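Local coordinates for protein alkaline phosphatase (Thermus thermophilus, PDB 7KWD) that probably hydrolyses phosphate monoesters as a homodimeric alkaline phosphatase, using two zinc ions and one magnesium ion in each active site, at residues V231-E234 with I235-R238; S246-E249 with M250-A254; A292-E295 with V296-L299. All blocks are in the same frame, centred on the assembly; numbering follows the deposited sequence.

How the contacts relate
The three contacts come in series along the chain and illustrate how local helix geometry prepares surfaces for tertiary packing. Contact 1 starts the short helix 234-239, contact 2 the next helix, 247-259, and contact 3 lies in the middle of the long helix 283-306. Their centres form a compact triangle: contacts 2 and 3 are 10 Å apart, contact 1 about 14 Å from contact 2 and 15 Å from contact 3. Helices 247-259 and 283-306 pack directly, Leu-247 CG lying 3.7 Å from Val-296 CG2, and share strand 265-271 beneath them. Contacts 2 and 3 thus lie behind a strand that bears the magnesium ligand Glu-270, and none of the three supplies a ligand itself.

Contact 1 (V231-E234 with I235-R238); sequences VPYE and IDRR
Tyr-233, the N-cap of helix 234-239, offers its O to the amide of Arg-237 in a nearly straight bond, 2.9 Å from Arg-237 N, and to the amide of Asp-236 in a weak, bent one. The next residue, Glu-234, is the centre of a salt-bridge network with Arg-237 and Arg-238. Arg-237 grips the carboxylate side-on: its NE reaches Glu-234 OE1 at 2.8 Å, from above the carboxylate plane, and its NH2 meets Glu-234 OE2, also at 2.8 Å, on the syn side and within the plane of the guanidinium. The two flat groups are turned 32° apart. Arg-238 comes to the other side of the same oxygen: its NE lies 3.0 Å from Glu-234 OE2 and uses that oxygen's anti lone pair, with a weak bond from NH2 beside it. Glu-234 has CG anti to the backbone N (chi1 177°) and bends at the next torsion, which turns the carboxylate towards the two arginines one turn further along. Two positive groups on one carboxylate probably stabilise its charged form. On the opposite flank, Asp-236 OD2 lies at the edge of the Tyr-233 ring, accepts from a water that also takes the Tyr-233 amide, and is hydrogen-bonded to Ser-348 OG. The Tyr-233 ring packs on helix 273-280 and makes a cation-pi contact with Arg-273, whereas Glu-234, Ile-235 and Arg-238 lie against Trp-288 of helix 283-306.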
ATOM      1  N   VAL A 231       8.220 -10.800 -22.756  1.00 24.60           N
ATOM      2  CA  VAL A 231       7.102 -11.692 -23.093  1.00 25.30           C
ATOM      3  C   VAL A 231       5.805 -10.913 -22.962  1.00 27.45           C
ATOM      4  O   VAL A 231       5.689 -10.050 -22.069  1.00 26.89           O
ATOM      5  CB  VAL A 231       7.092 -12.932 -22.178  1.00 24.28           C
ATOM      6  CG1 VAL A 231       5.989 -13.889 -22.573  1.00 24.16           C
ATOM      7  CG2 VAL A 231       8.447 -13.602 -22.240  1.00 29.41           C
ATOM      8  N   PRO A 232       4.825 -11.128 -23.839  1.00 27.27           N
ATOM      9  CA  PRO A 232       3.561 -10.394 -23.724  1.00 26.81           C
ATOM     10  C   PRO A 232       2.871 -10.589 -22.373  1.00 24.24           C
ATOM     11  O   PRO A 232       2.930 -11.656 -21.753  1.00 24.43           O
ATOM     12  CB  PRO A 232       2.711 -10.972 -24.870  1.00 26.47           C
ATOM     13  CG  PRO A 232       3.728 -11.421 -25.908  1.00 27.21           C
ATOM     14  CD  PRO A 232       4.933 -11.887 -25.106  1.00 27.76           C
ATOM     15  N   TYR A 233       2.153  -9.540 -21.968  1.00 27.30           N
ATOM     16  CA  TYR A 233       1.250  -9.632 -20.829  1.00 25.87           C
ATOM     17  C   TYR A 233       0.313 -10.827 -20.937  1.00 28.71           C
ATOM     18  O   TYR A 233      -0.167 -11.170 -22.028  1.00 24.42           O
ATOM     19  CB  TYR A 233       0.421  -8.367 -20.732  1.00 28.67           C
ATOM     20  CG  TYR A 233       1.160  -7.115 -20.414  1.00 27.56           C
ATOM     21  CD1 TYR A 233       1.600  -6.867 -19.119  1.00 24.76           C
ATOM     22  CD2 TYR A 233       1.376  -6.139 -21.399  1.00 29.78           C
ATOM     23  CE1 TYR A 233       2.262  -5.664 -18.804  1.00 26.46           C
ATOM     24  CE2 TYR A 233       2.032  -4.960 -21.102  1.00 24.02           C
ATOM     25  CZ  TYR A 233       2.481  -4.732 -19.801  1.00 26.23           C
ATOM     26  OH  TYR A 233       3.139  -3.576 -19.463  1.00 26.41           O
ATOM     27  N   GLU A 234       0.018 -11.428 -19.785  1.00 26.92           N
ATOM     28  CA  GLU A 234      -1.013 -12.463 -19.722  1.00 30.45           C
ATOM     29  C   GLU A 234      -2.315 -12.046 -20.425  1.00 21.34           C
ATOM     30  O   GLU A 234      -2.925 -12.848 -21.135  1.00 28.71           O
ATOM     31  CB  GLU A 234      -1.297 -12.826 -18.263  1.00 26.60           C
ATOM     32  CG  GLU A 234      -2.417 -13.844 -18.061  1.00 24.96           C
ATOM     33  CD  GLU A 234      -2.123 -15.232 -18.618  1.00 27.32           C
ATOM     34  OE1 GLU A 234      -0.955 -15.580 -18.942  1.00 30.88           O
ATOM     35  OE2 GLU A 234      -3.102 -15.988 -18.766  1.00 32.77           O
ATOM     36  N   ILE A 235      -2.764 -10.806 -20.236  1.00 24.64           N
ATOM     37  CA  ILE A 235      -4.044 -10.442 -20.845  1.00 28.95           C
ATOM     38  C   ILE A 235      -3.970 -10.585 -22.361  1.00 30.01           C
ATOM     39  O   ILE A 235      -4.942 -10.979 -23.011  1.00 31.09           O
ATOM     40  CB  ILE A 235      -4.466  -9.021 -20.414  1.00 24.79           C
ATOM     41  CG1 ILE A 235      -5.931  -8.788 -20.789  1.00 29.59           C
ATOM     42  CG2 ILE A 235      -3.564  -7.943 -21.013  1.00 28.72           C
ATOM     43  CD1 ILE A 235      -6.514  -7.488 -20.284  1.00 30.46           C
ATOM     44  N   ASP A 236      -2.814 -10.301 -22.942  1.00 30.12           N
ATOM     45  CA  ASP A 236      -2.661 -10.377 -24.390  1.00 30.26           C
ATOM     46  C   ASP A 236      -2.482 -11.825 -24.832  1.00 30.74           C
ATOM     47  O   ASP A 236      -3.112 -12.262 -25.799  1.00 34.61           O
ATOM     48  CB  ASP A 236      -1.491  -9.485 -24.817  1.00 29.55           C
ATOM     49  CG  ASP A 236      -1.726  -8.002 -24.488  1.00 29.79           C
ATOM     50  OD1 ASP A 236      -2.878  -7.543 -24.584  1.00 28.07           O
ATOM     51  OD2 ASP A 236      -0.761  -7.279 -24.135  1.00 26.68           O
ATOM     52  N   ARG A 237      -1.688 -12.604 -24.100  1.00 32.57           N
ATOM     53  CA  ARG A 237      -1.558 -14.022 -24.406  1.00 33.92           C
ATOM     54  C   ARG A 237      -2.916 -14.706 -24.372  1.00 30.04           C
ATOM     55  O   ARG A 237      -3.230 -15.525 -25.247  1.00 31.86           O
ATOM     56  CB  ARG A 237      -0.600 -14.674 -23.400  1.00 28.72           C
ATOM     57  CG  ARG A 237      -0.432 -16.174 -23.530  1.00 28.20           C
ATOM     58  CD  ARG A 237       0.097 -16.800 -22.228  1.00 26.64           C
ATOM     59  NE  ARG A 237      -1.025 -17.003 -21.325  1.00 30.12           N
ATOM     60  CZ  ARG A 237      -1.854 -18.040 -21.410  1.00 33.28           C
ATOM     61  NH1 ARG A 237      -1.653 -18.968 -22.339  1.00 33.40           N
ATOM     62  NH2 ARG A 237      -2.861 -18.161 -20.561  1.00 30.53           N
ATOM     63  N   ARG A 238      -3.719 -14.394 -23.349  1.00 31.00           N
ATOM     64  CA  ARG A 238      -4.965 -15.106 -23.097  1.00 33.92           C
ATOM     65  C   ARG A 238      -6.014 -14.787 -24.159  1.00 30.36           C
ATOM     66  O   ARG A 238      -6.657 -15.696 -24.684  1.00 28.54           O
ATOM     67  CB  ARG A 238      -5.496 -14.747 -21.703  1.00 30.81           C
ATOM     68  CG  ARG A 238      -6.768 -15.501 -21.282  1.00 40.14           C
ATOM     69  CD  ARG A 238      -7.069 -15.311 -19.773  1.00 33.68           C
ATOM     70  NE  ARG A 238      -6.089 -16.059 -18.990  1.00 34.73           N
ATOM     71  CZ  ARG A 238      -6.263 -17.313 -18.604  1.00 39.84           C
ATOM     72  NH1 ARG A 238      -7.400 -17.932 -18.898  1.00 41.13           N
ATOM     73  NH2 ARG A 238      -5.314 -17.940 -17.914  1.00 36.56           N
TER
HETATM   74  O   HOH W   1       1.693  -7.704 -24.648  1.00 34.22           O

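Contact 2 (S246-E249 with M250-A254); sequences SLKE and MVQAA
A capping box opens helix 247-259, with Ser-246 as N-cap and Glu-249 as its reciprocal partner. Ser-246 OG accepts the amide of Glu-249, 3.0 Å from its N, and Glu-249 OE1 in return takes the amide of Ser-246, 2.9 Å from its N, on the anti side and somewhat out of the carboxylate plane. With CG beside its own backbone N (chi1 -80°), the extended Glu-249 chain runs back towards the start of the helix, where the carboxylate can probably also interact favourably with the helix dipole. The i to i+4 ladder begins at once: Met-250 N reaches Ser-246 O at 3.2 Å, and Gln-252 N reaches Lys-248 O at 2.8 Å. Were Glu-249 exchanged for an alanine, the Ser-246 amide would probably be left without this acceptor and the N-cap freer to shift. On the flank beside helix 283-306 the Lys-248 and Gln-252 chains cross at an angle, Lys-248 CE 3.9 Å from Gln-252 NE2, and Gln-252 CG packs over Lys-248 O. Inward, Leu-247 CD1 comes within 4.3 Å of Met-250 CE. Both, with Val-251, press on Val-139 of strand 135-140, and Leu-247 also reaches Val-269 and Val-296. The reciprocal serine-glutamate pair three residues apart is the classic capping box of an alpha-helix N-terminus, here on a helix packed against the strands of the core.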
ATOM      1  N   SER A 246       2.921 -18.944 -21.196  1.00 25.91           N
ATOM      2  CA  SER A 246       2.579 -18.349 -19.912  1.00 28.91           C
ATOM      3  C   SER A 246       3.747 -18.517 -18.941  1.00 26.97           C
ATOM      4  O   SER A 246       4.611 -19.379 -19.112  1.00 28.38           O
ATOM      5  CB  SER A 246       1.334 -19.022 -19.317  1.00 28.20           C
ATOM      6  OG  SER A 246       1.596 -20.405 -19.080  1.00 24.35           O
ATOM      7  N   LEU A 247       3.758 -17.710 -17.887  1.00 26.63           N
ATOM      8  CA  LEU A 247       4.782 -17.936 -16.868  1.00 21.84           C
ATOM      9  C   LEU A 247       4.720 -19.379 -16.361  1.00 28.69           C
ATOM     10  O   LEU A 247       5.759 -20.044 -16.204  1.00 25.21           O
ATOM     11  CB  LEU A 247       4.625 -16.923 -15.746  1.00 24.35           C
ATOM     12  CG  LEU A 247       5.773 -16.923 -14.717  1.00 23.61           C
ATOM     13  CD1 LEU A 247       7.114 -16.717 -15.375  1.00 23.19           C
ATOM     14  CD2 LEU A 247       5.493 -15.824 -13.684  1.00 26.04           C
ATOM     15  N   LYS A 248       3.505 -19.898 -16.146  1.00 25.22           N
ATOM     16  CA  LYS A 248       3.362 -21.275 -15.677  1.00 20.98           C
ATOM     17  C   LYS A 248       4.051 -22.257 -16.610  1.00 23.02           C
ATOM     18  O   LYS A 248       4.778 -23.164 -16.156  1.00 21.78           O
ATOM     19  CB  LYS A 248       1.873 -21.637 -15.554  1.00 24.74           C
ATOM     20  CG  LYS A 248       1.623 -23.090 -15.087  1.00 31.25           C
ATOM     21  CD  LYS A 248       0.108 -23.356 -15.052  1.00 37.20           C
ATOM     22  CE  LYS A 248      -0.253 -24.697 -14.409  1.00 39.67           C
ATOM     23  NZ  LYS A 248      -1.730 -24.916 -14.516  1.00 47.04           N
ATOM     24  N   GLU A 249       3.816 -22.120 -17.918  1.00 22.95           N
ATOM     25  CA  GLU A 249       4.414 -23.054 -18.876  1.00 31.37           C
ATOM     26  C   GLU A 249       5.931 -23.037 -18.785  1.00 27.03           C
ATOM     27  O   GLU A 249       6.587 -24.069 -18.958  1.00 29.21           O
ATOM     28  CB  GLU A 249       3.971 -22.712 -20.308  1.00 27.26           C
ATOM     29  CG  GLU A 249       2.558 -23.228 -20.644  1.00 34.35           C
ATOM     30  CD  GLU A 249       1.969 -22.693 -21.956  1.00 33.59           C
ATOM     31  OE1 GLU A 249       2.243 -21.537 -22.367  1.00 30.98           O
ATOM     32  OE2 GLU A 249       1.203 -23.450 -22.571  1.00 46.22           O
ATOM     33  N   MET A 250       6.507 -21.864 -18.554  1.00 27.90           N
ATOM     34  CA  MET A 250       7.960 -21.773 -18.426  1.00 21.88           C
ATOM     35  C   MET A 250       8.432 -22.438 -17.138  1.00 21.52           C
ATOM     36  O   MET A 250       9.390 -23.215 -17.157  1.00 21.04           O
ATOM     37  CB  MET A 250       8.386 -20.302 -18.490  1.00 18.93           C
ATOM     38  CG  MET A 250       8.310 -19.720 -19.908  1.00 26.68           C
ATOM     39  SD  MET A 250       9.047 -18.099 -20.114  1.00 27.00           S
ATOM     40  CE  MET A 250       7.912 -16.976 -19.608  1.00 24.82           C
ATOM     41  N   VAL A 251       7.745 -22.191 -16.012  1.00 21.36           N
ATOM     42  CA  VAL A 251       8.121 -22.886 -14.775  1.00 25.39           C
ATOM     43  C   VAL A 251       7.978 -24.408 -14.922  1.00 26.27           C
ATOM     44  O   VAL A 251       8.833 -25.174 -14.449  1.00 23.99           O
ATOM     45  CB  VAL A 251       7.297 -22.345 -13.594  1.00 22.94           C
ATOM     46  CG1 VAL A 251       7.580 -23.147 -12.362  1.00 27.81           C
ATOM     47  CG2 VAL A 251       7.642 -20.857 -13.330  1.00 26.98           C
ATOM     48  N   GLN A 252       6.892 -24.879 -15.558  1.00 28.89           N
ATOM     49  CA  GLN A 252       6.708 -26.330 -15.708  1.00 26.55           C
ATOM     50  C   GLN A 252       7.904 -26.972 -16.402  1.00 29.50           C
ATOM     51  O   GLN A 252       8.265 -28.114 -16.082  1.00 32.73           O
ATOM     52  CB  GLN A 252       5.435 -26.639 -16.499  1.00 27.43           C
ATOM     53  CG  GLN A 252       4.175 -26.253 -15.781  1.00 30.54           C
ATOM     54  CD  GLN A 252       2.911 -26.509 -16.597  1.00 39.78           C
ATOM     55  OE1 GLN A 252       2.675 -25.878 -17.649  1.00 29.09           O
ATOM     56  NE2 GLN A 252       2.048 -27.390 -16.078  1.00 33.65           N
ATOM     57  N   ALA A 253       8.549 -26.247 -17.321  1.00 25.39           N
ATOM     58  CA  ALA A 253       9.728 -26.785 -17.988  1.00 26.64           C
ATOM     59  C   ALA A 253      10.962 -26.703 -17.106  1.00 28.76           C
ATOM     60  O   ALA A 253      11.823 -27.588 -17.153  1.00 26.74           O
ATOM     61  CB  ALA A 253       9.977 -26.042 -19.309  1.00 23.48           C
ATOM     62  N   ALA A 254      11.084 -25.648 -16.304  1.00 25.19           N
ATOM     63  CA  ALA A 254      12.321 -25.453 -15.559  1.00 25.15           C
ATOM     64  C   ALA A 254      12.376 -26.326 -14.315  1.00 27.66           C
ATOM     65  O   ALA A 254      13.430 -26.873 -13.979  1.00 26.84           O
ATOM     66  CB  ALA A 254      12.468 -23.986 -15.161  1.00 22.89           C
TER

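Contact 3 (A292-E295 with V296-L299); sequences AADE and VLEL
Two successive turns in the middle of the long helix 283-306 meet here, a local contact dominated by backbone bonds of the i to i+4 pattern. The shortest is Leu-297 N to Ala-293 O at 2.8 Å, with the donor close to the line of the C=O. Glu-298 N to Asp-294 O follows at 3.2 Å, the donor tilted 23° from the carbonyl plane, and the flanking bonds, Val-296 N to Ala-292 O and Leu-299 N to Glu-295 O, are longer and weak. Side chains lean on this ladder. Val-296 CB rests 3.3 Å from Ala-293 O, and its CG2, set beside the backbone N by a chi1 of 171°, lies over Ala-292 O at 3.5 Å. Leu-297 CD2 approaches Asp-294 OD1 at 3.8 Å, an apolar methyl against a carboxylate whose bonding lies elsewhere: Asp-294 OD1 is held by the amide of Leu-71, and OD2 by the amide of Ala-70 and a salt bridge to Arg-67. The buried carboxylate is thus satisfied at both oxygens, which would probably help it tolerate Glu-298, whose OE2 lies 4.9 Å from Asp-294 OD2. At Ala-293 the helix meets strands 40-46 and 265-271, touching Phe-44, Tyr-46 and Ala-271, and Val-296 fits between Phe-44, Val-269 and the side chains of Leu-247 and Val-251. Leu-297 turns to Leu-71 and Leu-74 of helix 70-75, while Glu-295 and Leu-299 meet Lys-248 and Gln-252, so this stretch is wedged between strands and two flanking helices.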
ATOM      1  N   ALA A 292      -1.786 -14.668 -13.494  1.00 23.39           N
ATOM      2  CA  ALA A 292      -0.817 -15.620 -14.029  1.00 18.75           C
ATOM      3  C   ALA A 292       0.202 -16.046 -12.966  1.00 22.97           C
ATOM      4  O   ALA A 292       0.613 -17.211 -12.912  1.00 23.25           O
ATOM      5  CB  ALA A 292      -0.075 -15.000 -15.215  1.00 22.88           C
ATOM      6  N   ALA A 293       0.674 -15.092 -12.166  1.00 22.18           N
ATOM      7  CA  ALA A 293       1.550 -15.435 -11.050  1.00 25.61           C
ATOM      8  C   ALA A 293       0.859 -16.396 -10.084  1.00 26.45           C
ATOM      9  O   ALA A 293       1.497 -17.311  -9.542  1.00 21.54           O
ATOM     10  CB  ALA A 293       1.963 -14.171 -10.300  1.00 23.25           C
ATOM     11  N   ASP A 294      -0.453 -16.212  -9.873  1.00 21.50           N
ATOM     12  CA  ASP A 294      -1.159 -17.057  -8.920  1.00 23.08           C
ATOM     13  C   ASP A 294      -1.163 -18.500  -9.383  1.00 26.17           C
ATOM     14  O   ASP A 294      -1.000 -19.423  -8.575  1.00 24.21           O
ATOM     15  CB  ASP A 294      -2.583 -16.525  -8.711  1.00 21.39           C
ATOM     16  CG  ASP A 294      -3.103 -16.784  -7.312  1.00 26.33           C
ATOM     17  OD1 ASP A 294      -2.547 -16.207  -6.347  1.00 27.80           O
ATOM     18  OD2 ASP A 294      -4.061 -17.558  -7.179  1.00 25.60           O
ATOM     19  N   GLU A 295      -1.304 -18.723 -10.682  1.00 20.74           N
ATOM     20  CA  GLU A 295      -1.224 -20.098 -11.178  1.00 24.05           C
ATOM     21  C   GLU A 295       0.145 -20.686 -10.903  1.00 25.03           C
ATOM     22  O   GLU A 295       0.283 -21.887 -10.629  1.00 22.61           O
ATOM     23  CB  GLU A 295      -1.508 -20.156 -12.677  1.00 23.94           C
ATOM     24  CG  GLU A 295      -2.957 -19.892 -13.034  1.00 33.83           C
ATOM     25  CD  GLU A 295      -3.203 -19.977 -14.549  1.00 47.76           C
ATOM     26  OE1 GLU A 295      -3.790 -19.015 -15.107  1.00 54.76           O
ATOM     27  OE2 GLU A 295      -2.796 -20.993 -15.176  1.00 41.17           O
ATOM     28  N   VAL A 296       1.185 -19.854 -11.012  1.00 22.39           N
ATOM     29  CA  VAL A 296       2.547 -20.321 -10.745  1.00 24.08           C
ATOM     30  C   VAL A 296       2.703 -20.676  -9.277  1.00 20.40           C
ATOM     31  O   VAL A 296       3.313 -21.696  -8.928  1.00 22.53           O
ATOM     32  CB  VAL A 296       3.578 -19.260 -11.176  1.00 19.35           C
ATOM     33  CG1 VAL A 296       4.993 -19.649 -10.707  1.00 20.86           C
ATOM     34  CG2 VAL A 296       3.549 -19.077 -12.712  1.00 22.02           C
ATOM     35  N   LEU A 297       2.150 -19.838  -8.398  1.00 25.53           N
ATOM     36  CA  LEU A 297       2.194 -20.082  -6.957  1.00 23.63           C
ATOM     37  C   LEU A 297       1.690 -21.467  -6.624  1.00 24.87           C
ATOM     38  O   LEU A 297       2.279 -22.172  -5.796  1.00 25.80           O
ATOM     39  CB  LEU A 297       1.341 -19.042  -6.274  1.00 21.81           C
ATOM     40  CG  LEU A 297       1.656 -18.509  -4.896  1.00 30.52           C
ATOM     41  CD1 LEU A 297       3.110 -18.184  -4.714  1.00 33.39           C
ATOM     42  CD2 LEU A 297       0.745 -17.261  -4.732  1.00 25.89           C
ATOM     43  N   GLU A 298       0.594 -21.863  -7.259  1.00 25.51           N
ATOM     44  CA  GLU A 298      -0.000 -23.155  -6.998  1.00 28.11           C
ATOM     45  C   GLU A 298       0.961 -24.242  -7.387  1.00 24.21           C
ATOM     46  O   GLU A 298       1.143 -25.207  -6.642  1.00 27.55           O
ATOM     47  CB  GLU A 298      -1.311 -23.265  -7.759  1.00 26.97           C
ATOM     48  CG  GLU A 298      -2.374 -22.408  -7.090  1.00 39.94           C
ATOM     49  CD  GLU A 298      -3.754 -22.540  -7.689  1.00 51.44           C
ATOM     50  OE1 GLU A 298      -3.848 -22.758  -8.916  1.00 55.80           O
ATOM     51  OE2 GLU A 298      -4.742 -22.387  -6.927  1.00 69.15           O
ATOM     52  N   LEU A 299       1.650 -24.056  -8.512  1.00 26.81           N
ATOM     53  CA  LEU A 299       2.678 -24.994  -8.929  1.00 27.73           C
ATOM     54  C   LEU A 299       3.825 -25.057  -7.932  1.00 27.85           C
ATOM     55  O   LEU A 299       4.307 -26.136  -7.575  1.00 27.12           O
ATOM     56  CB  LEU A 299       3.203 -24.585 -10.299  1.00 28.35           C
ATOM     57  CG  LEU A 299       3.413 -25.759 -11.231  1.00 43.04           C
ATOM     58  CD1 LEU A 299       2.073 -26.436 -11.511  1.00 53.15           C
ATOM     59  CD2 LEU A 299       4.048 -25.207 -12.481  1.00 43.96           C
TER